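Local coordinates for protein GTP pyrophosphokinase YjbM (PDB 5DEC) that synthesises the alarmone (p)ppGpp by transferring pyrophosphate from ATP to GDP or GTP, as an allosterically regulated homotetramer, probably with a minor role in the stringent response, at residues R15-V18 against P19-A23; R53-P56 against V57-L61. All coordinates share one frame; numbering follows the deposited sequence.

Contact 1. Residues R15-V18 against P19-A23; sequences RFLV and PYRQA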
loop_
_atom_site.group_PDB
_atom_site.type_symbol
_atom_site.label_atom_id
_atom_site.label_comp_id
_atom_site.label_asym_id
_atom_site.label_seq_id
_atom_site.Cartn_x
_atom_site.Cartn_y
_atom_site.Cartn_z
ATOM N N ARG B 15 -3.250 -6.080 -21.989
ATOM C CA ARG B 15 -4.113 -7.202 -21.670
ATOM C C ARG B 15 -3.273 -8.478 -21.503
ATOM O O ARG B 15 -3.586 -9.321 -20.664
ATOM C CB ARG B 15 -5.206 -7.357 -22.749
ATOM C CG ARG B 15 -5.475 -8.763 -23.261
ATOM C CD ARG B 15 -6.319 -8.730 -24.548
ATOM N NE ARG B 15 -7.519 -7.902 -24.397
ATOM C CZ ARG B 15 -7.878 -6.926 -25.228
ATOM N NH1 ARG B 15 -7.143 -6.652 -26.302
ATOM N NH2 ARG B 15 -8.982 -6.227 -24.991
ATOM N N PHE B 16 -2.196 -8.598 -22.277
ATOM C CA PHE B 16 -1.259 -9.726 -22.171
ATOM C C PHE B 16 -0.509 -9.729 -20.833
ATOM O O PHE B 16 -0.161 -10.779 -20.304
ATOM C CB PHE B 16 -0.247 -9.670 -23.321
ATOM C CG PHE B 16 0.901 -10.648 -23.195
ATOM C CD1 PHE B 16 0.720 -11.996 -23.458
ATOM C CD2 PHE B 16 2.171 -10.205 -22.853
ATOM C CE1 PHE B 16 1.773 -12.886 -23.349
ATOM C CE2 PHE B 16 3.228 -11.090 -22.747
ATOM C CZ PHE B 16 3.027 -12.432 -22.997
ATOM N N LEU B 17 -0.242 -8.546 -20.305
ATOM C CA LEU B 17 0.590 -8.417 -19.117
ATOM C C LEU B 17 -0.197 -8.487 -17.812
ATOM O O LEU B 17 0.390 -8.640 -16.737
ATOM C CB LEU B 17 1.362 -7.103 -19.178
ATOM C CG LEU B 17 2.387 -7.000 -20.310
ATOM C CD1 LEU B 17 3.049 -5.642 -20.266
ATOM C CD2 LEU B 17 3.445 -8.096 -20.201
ATOM N N VAL B 18 -1.520 -8.368 -17.909
ATOM C CA VAL B 18 -2.379 -8.383 -16.722
ATOM C C VAL B 18 -2.114 -9.597 -15.809
ATOM O O VAL B 18 -1.906 -9.418 -14.605
ATOM C CB VAL B 18 -3.878 -8.349 -17.102
ATOM C CG1 VAL B 18 -4.720 -8.770 -15.928
ATOM C CG2 VAL B 18 -4.289 -6.955 -17.567
ATOM N N PRO B 19 -2.082 -10.822 -16.367
ATOM C CA PRO B 19 -1.805 -11.952 -15.465
ATOM C C PRO B 19 -0.419 -11.887 -14.824
ATOM O O PRO B 19 -0.254 -12.340 -13.690
ATOM C CB PRO B 19 -1.878 -13.176 -16.381
ATOM C CG PRO B 19 -2.574 -12.713 -17.609
ATOM C CD PRO B 19 -2.271 -11.272 -17.757
ATOM N N TYR B 20 0.563 -11.370 -15.558
ATOM C CA TYR B 20 1.920 -11.269 -15.027
ATOM C C TYR B 20 1.951 -10.310 -13.856
ATOM O O TYR B 20 2.592 -10.583 -12.834
ATOM C CB TYR B 20 2.898 -10.809 -16.112
ATOM C CG TYR B 20 3.127 -11.868 -17.150
ATOM C CD1 TYR B 20 4.097 -12.852 -16.964
ATOM C CD2 TYR B 20 2.349 -11.919 -18.308
ATOM C CE1 TYR B 20 4.308 -13.835 -17.914
ATOM C CE2 TYR B 20 2.555 -12.894 -19.256
ATOM C CZ TYR B 20 3.530 -13.851 -19.057
ATOM O OH TYR B 20 3.726 -14.827 -20.002
ATOM N N ARG B 21 1.275 -9.172 -13.999
ATOM C CA ARG B 21 1.195 -8.210 -12.901
ATOM C C ARG B 21 0.508 -8.773 -11.667
ATOM O O ARG B 21 0.928 -8.506 -10.534
ATOM C CB ARG B 21 0.474 -6.932 -13.342
ATOM C CG ARG B 21 1.267 -6.120 -14.319
ATOM C CD ARG B 21 0.641 -4.762 -14.574
ATOM N NE ARG B 21 1.355 -4.117 -15.664
ATOM C CZ ARG B 21 0.884 -3.983 -16.896
ATOM N NH1 ARG B 21 -0.327 -4.432 -17.206
ATOM N NH2 ARG B 21 1.629 -3.387 -17.819
ATOM N N GLN B 22 -0.567 -9.521 -11.879
ATOM C CA GLN B 22 -1.303 -10.098 -10.759
ATOM C C GLN B 22 -0.454 -11.195 -10.076
ATOM O O GLN B 22 -0.418 -11.294 -8.854
ATOM C CB GLN B 22 -2.659 -10.646 -11.236
ATOM C CG GLN B 22 -3.537 -11.265 -10.121
ATOM C CD GLN B 22 -3.960 -10.280 -9.047
ATOM O OE1 GLN B 22 -4.022 -9.073 -9.279
ATOM N NE2 GLN B 22 -4.269 -10.793 -7.860
ATOM N N ALA B 23 0.254 -11.994 -10.855
ATOM C CA ALA B 23 1.140 -12.996 -10.250
ATOM C C ALA B 23 2.185 -12.337 -9.350
ATOM O O ALA B 23 2.445 -12.786 -8.224
ATOM C CB ALA B 23 1.819 -13.818 -11.322
#

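Contact 2. Residues R53-P56 against V57-L61; sequences RVKP and VASIL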
loop_
_atom_site.group_PDB
_atom_site.type_symbol
_atom_site.label_atom_id
_atom_site.label_comp_id
_atom_site.label_asym_id
_atom_site.label_seq_id
_atom_site.Cartn_x
_atom_site.Cartn_y
_atom_site.Cartn_z
ATOM N N ARG B 53 8.470 -6.640 -10.166
ATOM C CA ARG B 53 8.371 -5.811 -11.352
ATOM C C ARG B 53 7.943 -6.652 -12.552
ATOM O O ARG B 53 8.421 -7.782 -12.733
ATOM C CB ARG B 53 9.730 -5.111 -11.576
ATOM C CG ARG B 53 10.229 -5.053 -12.992
ATOM C CD ARG B 53 9.515 -4.009 -13.806
ATOM N NE ARG B 53 9.837 -2.632 -13.473
ATOM C CZ ARG B 53 10.864 -1.974 -13.996
ATOM N NH1 ARG B 53 11.670 -2.583 -14.860
ATOM N NH2 ARG B 53 11.084 -0.715 -13.650
ATOM N N VAL B 54 7.040 -6.110 -13.373
ATOM C CA VAL B 54 6.775 -6.678 -14.693
ATOM C C VAL B 54 7.543 -5.876 -15.739
ATOM O O VAL B 54 7.510 -4.649 -15.729
ATOM C CB VAL B 54 5.261 -6.699 -15.031
ATOM C CG1 VAL B 54 5.035 -7.073 -16.498
ATOM C CG2 VAL B 54 4.544 -7.654 -14.118
ATOM N N LYS B 55 8.215 -6.580 -16.641
ATOM C CA LYS B 55 9.056 -5.949 -17.651
ATOM C C LYS B 55 8.270 -5.008 -18.566
ATOM O O LYS B 55 7.217 -5.378 -19.078
ATOM C CB LYS B 55 9.730 -7.029 -18.493
ATOM C CG LYS B 55 11.146 -6.716 -18.911
ATOM C CD LYS B 55 11.953 -7.987 -19.132
ATOM C CE LYS B 55 13.419 -7.767 -18.802
ATOM N NZ LYS B 55 14.275 -8.860 -19.346
ATOM N N PRO B 56 8.770 -3.776 -18.754
ATOM C CA PRO B 56 8.108 -2.859 -19.689
ATOM C C PRO B 56 8.115 -3.436 -21.106
ATOM O O PRO B 56 9.040 -4.161 -21.471
ATOM C CB PRO B 56 8.948 -1.578 -19.587
ATOM C CG PRO B 56 9.667 -1.685 -18.278
ATOM C CD PRO B 56 9.915 -3.150 -18.073
ATOM N N VAL B 57 7.078 -3.128 -21.874
ATOM C CA VAL B 57 6.905 -3.650 -23.223
ATOM C C VAL B 57 8.143 -3.444 -24.104
ATOM O O VAL B 57 8.559 -4.351 -24.828
ATOM C CB VAL B 57 5.681 -3.007 -23.887
ATOM C CG1 VAL B 57 5.453 -3.600 -25.263
ATOM C CG2 VAL B 57 4.458 -3.217 -23.018
ATOM N N ALA B 58 8.724 -2.251 -24.029
ATOM C CA ALA B 58 9.945 -1.926 -24.760
ATOM C C ALA B 58 11.057 -2.913 -24.421
ATOM O O ALA B 58 11.764 -3.411 -25.303
ATOM C CB ALA B 58 10.387 -0.503 -24.455
ATOM N N SER B 59 11.219 -3.176 -23.129
ATOM C CA SER B 59 12.300 -4.028 -22.669
ATOM C C SER B 59 12.030 -5.483 -23.042
ATOM O O SER B 59 12.967 -6.246 -23.259
ATOM C CB SER B 59 12.487 -3.883 -21.159
ATOM O OG SER B 59 13.407 -4.848 -20.675
ATOM N N ILE B 60 10.754 -5.863 -23.121
ATOM C CA ILE B 60 10.387 -7.201 -23.582
ATOM C C ILE B 60 10.764 -7.355 -25.053
ATOM O O ILE B 60 11.414 -8.330 -25.434
ATOM C CB ILE B 60 8.874 -7.499 -23.414
ATOM C CG1 ILE B 60 8.483 -7.543 -21.937
ATOM C CG2 ILE B 60 8.531 -8.847 -24.033
ATOM C CD1 ILE B 60 6.989 -7.746 -21.714
ATOM N N LEU B 61 10.333 -6.396 -25.872
ATOM C CA LEU B 61 10.647 -6.388 -27.303
ATOM C C LEU B 61 12.157 -6.359 -27.556
ATOM O O LEU B 61 12.667 -7.150 -28.350
ATOM C CB LEU B 61 9.963 -5.207 -28.001
ATOM C CG LEU B 61 8.433 -5.253 -28.096
ATOM C CD1 LEU B 61 7.872 -3.926 -28.588
ATOM C CD2 LEU B 61 7.969 -6.393 -28.995
#

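Contact 1. Residues R15-V18 against P19-A23
Tyr20 lies back along its helix toward Phe16, and its ring packs beside a turn that contains a proline. CB rests 3.4 Å from Leu17 O. With CG anti to its own carbonyl carbon (chi1 -70°), the ring runs toward the N-terminal end of the helix, and CD2 comes 3.4 Å from Phe16 O, which lies in the ring plane at the edge. Next along that edge, CE2 sits over one face of Phe16, near the rim, 3.8 Å from CZ. The two ring planes are inclined at 47°. At the tip, OH approaches Phe16 CZ, at 3.9 Å.

Pro19 has no amide hydrogen to give to Arg15 O, and at the kink Tyr20 N does not bond back to Phe16 O, which instead meets carbons: Pro19 CD at 3.3 Å and the edge of Tyr20. Regular bonding resumes with Arg21 N to Leu17 O (2.9 Å) and Gln22 N to Val18 O (3.0 Å). The extended Arg21 chain lays one guanidinium face over Leu17 CB, while NH2 forms a salt bridge with Glu14. Around the kink, a carbonyl without its usual helical amide is lined by C-H groups, and the arginine pairs an apolar face with an ionic end.

Contact 2. Residues R53-P56 against V57-L61
Lys55 lays its aliphatic chain alongside Ser59 at the start of the helix, an instance of a lysine whose methylenes pack locally while its charge serves a more distant partner. CB meets Ile60 CG1 at 3.7 Å; farther out, CG and CE approach Ser59 OG at 3.4 Å and 3.5 Å, the chain passing the hydroxyl with a bend at chi3 (-149°). OG is anti to the Ser59 backbone N (chi1 172°), which turns it to the lysine. Beyond CE, NZ forms a salt bridge with Asp79, a magnesium ligand. Lys55 and Ser59 both belong to the ATP site, so their packing probably shapes part of it.

Pro56 occupies the N-cap position. Its carbonyl accepts the first-turn bond from Ile60 N, at 2.9 Å with an N-H...O angle of 151°, and the same oxygen has Ser59 CB and Ile60 CG1 close by. Ile60 CD1 reaches back to Lys55 O at 3.6 Å.

The junction leads from strand 49-54, at one border of the sheet within this chain, into helix 57-66. Backbone bonds of Arg53 with Gly82 and Lys55 with Ile80 join its incoming end to strand 81-87 and the residue just before it, whereas Val57 packs on Trp13 and Leu17 of helix 11-38, and Ile60 on Met77 and Ile80.

In the fold
From the N terminus, contact 1 spans consecutive turns within helix 11-38; the chain then enters strand 49-54, and contact 2 turns it into helix 57-66. Neither encloses a long loop, and they neither nest nor cross. Their centres lie about 12 Å apart and their residues touch, an example of local contacts in series joined through side chains: Val54 CG2 lies 3.6 Å from Arg21 N, while Leu17 CD1 and CD2 each come to 3.9 Å, from Val57 CG2 and Ile60 CD1 respectively. Helix 11-38 is thereby packed against the strand-to-helix junction of the nucleotide site, and through Gln22 and Val18 also meets a second subunit.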